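Side-chain contact in predicted ATPase involved in replication control, Cdc46/Mcm family (Methanopyrus kandleri AV19, PDB 3F8T), which is a homolog of the MCM replicative helicases and may bind single-stranded DNA and ATP in DNA replication: residues F371-F376 with E456-A461. The protein carries 2 engineered substitutions. Numbering follows the deposited sequence.
Sequences FDLIAF and ERLAKA
D372 and R457 form a salt bridge between the P-loop domain and the helical AAA-lid domain. D372 is buried, while R457 is partly exposed. R457 NH1 lies 2.6 Å from D372 OD1 and donates a hydrogen bond to the syn lone pair of that oxygen. The bond is short but bent, with an N-H...O angle of 130°. The two side chains cross at about a right angle, and the carboxylate and guanidinium planes are turned 72° apart. D372 OD1 sits 17° out of the guanidinium plane. One nitrogen meets one oxygen, since D372 OD2 stays 4.0 Å from R457 NH1. The R457 chain runs extended from CG to NE, which carries the guanidinium out to the carboxylate.

Further bonds hold both groups in place. S454 OG, one turn earlier on the helix, also hydrogen-bonds D372 OD1, and the backbone N of H241 hydrogen-bonds D372 OD2. R457 NE is bonded to the carbonyl O of S237. A leucine in place of R457 would probably leave D372 without its charge partner across the domain boundary and the S237 carbonyl without this donor.

The apolar part is small. L373 and L458 reach toward each other tip to tip, with L373 CD1 3.9 Å from L458 CD2 and 4.0 Å from L458 CD1. M224 adjoins L373, and L227, L240, A479 and V483 also touch L458.

L373 begins strand 373-376, an edge strand of the five-stranded parallel sheet in this chain. The strand pairs with 242-245 through backbone bonds of L373 and A375. Helix 449-465 of the lid faces the start of this strand. Helix 219-229 touches both leucines, and helix 473-489 packs on L458.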
loop_
_atom_site.group_PDB
_atom_site.type_symbol
_atom_site.label_atom_id
_atom_site.label_comp_id
_atom_site.label_asym_id
_atom_site.label_seq_id
_atom_site.Cartn_x
_atom_site.Cartn_y
_atom_site.Cartn_z
ATOM N N PHE A 371 7.820 -19.108 1.826
ATOM C CA PHE A 371 7.894 -18.285 3.028
ATOM C C PHE A 371 9.352 -18.122 3.420
ATOM O O PHE A 371 10.121 -19.088 3.405
ATOM C CB PHE A 371 7.085 -18.905 4.167
ATOM C CG PHE A 371 5.606 -18.834 3.964
ATOM C CD1 PHE A 371 4.909 -19.930 3.465
ATOM C CD2 PHE A 371 4.907 -17.678 4.264
ATOM C CE1 PHE A 371 3.533 -19.872 3.254
ATOM C CE2 PHE A 371 3.534 -17.610 4.059
ATOM C CZ PHE A 371 2.842 -18.713 3.563
ATOM N N ASP A 372 9.740 -16.897 3.738
ATOM C CA ASP A 372 11.072 -16.628 4.274
ATOM C C ASP A 372 11.276 -17.267 5.649
ATOM O O ASP A 372 12.353 -17.730 5.961
ATOM C CB ASP A 372 11.294 -15.121 4.369
ATOM C CG ASP A 372 11.290 -14.442 2.986
ATOM O OD1 ASP A 372 12.353 -14.438 2.336
ATOM O OD2 ASP A 372 10.231 -13.925 2.570
ATOM N N LEU A 373 10.243 -17.245 6.476
ATOM C CA LEU A 373 10.359 -17.687 7.860
ATOM C C LEU A 373 9.088 -18.373 8.294
ATOM O O LEU A 373 7.997 -17.946 7.938
ATOM C CB LEU A 373 10.588 -16.497 8.799
ATOM C CG LEU A 373 11.825 -15.622 8.593
ATOM C CD1 LEU A 373 11.619 -14.233 9.156
ATOM C CD2 LEU A 373 13.051 -16.288 9.185
ATOM N N ILE A 374 9.236 -19.431 9.086
ATOM C CA ILE A 374 8.100 -20.001 9.781
ATOM C C ILE A 374 8.329 -19.794 11.267
ATOM O O ILE A 374 9.376 -20.163 11.792
ATOM C CB ILE A 374 7.875 -21.504 9.475
ATOM C CG1 ILE A 374 7.869 -21.743 7.957
ATOM C CG2 ILE A 374 6.574 -21.975 10.185
ATOM C CD1 ILE A 374 7.656 -23.208 7.522
ATOM N N ALA A 375 7.360 -19.172 11.919
ATOM C CA ALA A 375 7.429 -18.890 13.347
ATOM C C ALA A 375 6.568 -19.906 14.106
ATOM O O ALA A 375 5.326 -19.822 14.113
ATOM C CB ALA A 375 6.972 -17.470 13.612
ATOM N N PHE A 376 7.239 -20.889 14.702
ATOM C CA PHE A 376 6.583 -21.939 15.470
ATOM C C PHE A 376 6.354 -21.425 16.870
ATOM O O PHE A 376 7.298 -21.305 17.654
ATOM C CB PHE A 376 7.429 -23.220 15.501
ATOM C CG PHE A 376 7.707 -23.799 14.143
ATOM C CD1 PHE A 376 8.894 -23.501 13.471
ATOM C CD2 PHE A 376 6.785 -24.640 13.534
ATOM C CE1 PHE A 376 9.141 -24.021 12.206
ATOM C CE2 PHE A 376 7.026 -25.161 12.286
ATOM C CZ PHE A 376 8.206 -24.853 11.615
ATOM N N GLU A 456 19.263 -11.613 3.478
ATOM C CA GLU A 456 19.478 -10.301 2.862
ATOM C C GLU A 456 18.260 -9.387 3.023
ATOM O O GLU A 456 18.411 -8.220 3.370
ATOM C CB GLU A 456 19.902 -10.423 1.379
ATOM C CG GLU A 456 19.952 -9.074 0.661
ATOM C CD GLU A 456 21.109 -8.916 -0.330
ATOM O OE1 GLU A 456 21.939 -9.833 -0.495
ATOM O OE2 GLU A 456 21.165 -7.846 -0.963
ATOM N N ARG A 457 17.063 -9.924 2.779
ATOM C CA ARG A 457 15.817 -9.170 2.974
ATOM C C ARG A 457 15.632 -8.705 4.400
ATOM O O ARG A 457 15.246 -7.553 4.634
ATOM C CB ARG A 457 14.611 -10.016 2.583
ATOM C CG ARG A 457 14.456 -10.194 1.095
ATOM C CD ARG A 457 13.231 -11.080 0.791
ATOM N NE ARG A 457 13.341 -11.615 -0.566
ATOM C CZ ARG A 457 13.397 -12.906 -0.884
ATOM N NH1 ARG A 457 13.318 -13.855 0.041
ATOM N NH2 ARG A 457 13.516 -13.256 -2.153
ATOM N N LEU A 458 15.882 -9.605 5.354
ATOM C CA LEU A 458 15.749 -9.256 6.766
ATOM C C LEU A 458 16.759 -8.198 7.185
ATOM O O LEU A 458 16.448 -7.334 8.023
ATOM C CB LEU A 458 15.888 -10.492 7.653
ATOM C CG LEU A 458 14.717 -11.483 7.655
ATOM C CD1 LEU A 458 15.226 -12.882 8.042
ATOM C CD2 LEU A 458 13.664 -10.990 8.654
ATOM N N ALA A 459 17.979 -8.293 6.650
ATOM C CA ALA A 459 19.016 -7.290 6.958
ATOM C C ALA A 459 18.687 -5.899 6.399
ATOM O O ALA A 459 18.926 -4.888 7.068
ATOM C CB ALA A 459 20.381 -7.758 6.471
ATOM N N LYS A 460 18.158 -5.853 5.176
ATOM C CA LYS A 460 17.673 -4.606 4.584
ATOM C C LYS A 460 16.540 -4.017 5.446
ATOM O O LYS A 460 16.513 -2.813 5.716
ATOM C CB LYS A 460 17.199 -4.844 3.147
ATOM C CG LYS A 460 18.348 -5.149 2.128
ATOM C CD LYS A 460 17.770 -5.391 0.719
ATOM C CE LYS A 460 18.855 -5.444 -0.368
ATOM N NZ LYS A 460 18.268 -5.993 -1.650
ATOM N N ALA A 461 15.602 -4.868 5.871
ATOM C CA ALA A 461 14.520 -4.418 6.749
ATOM C C ALA A 461 15.040 -3.805 8.042
ATOM O O ALA A 461 14.557 -2.742 8.479
ATOM C CB ALA A 461 13.539 -5.562 7.041
#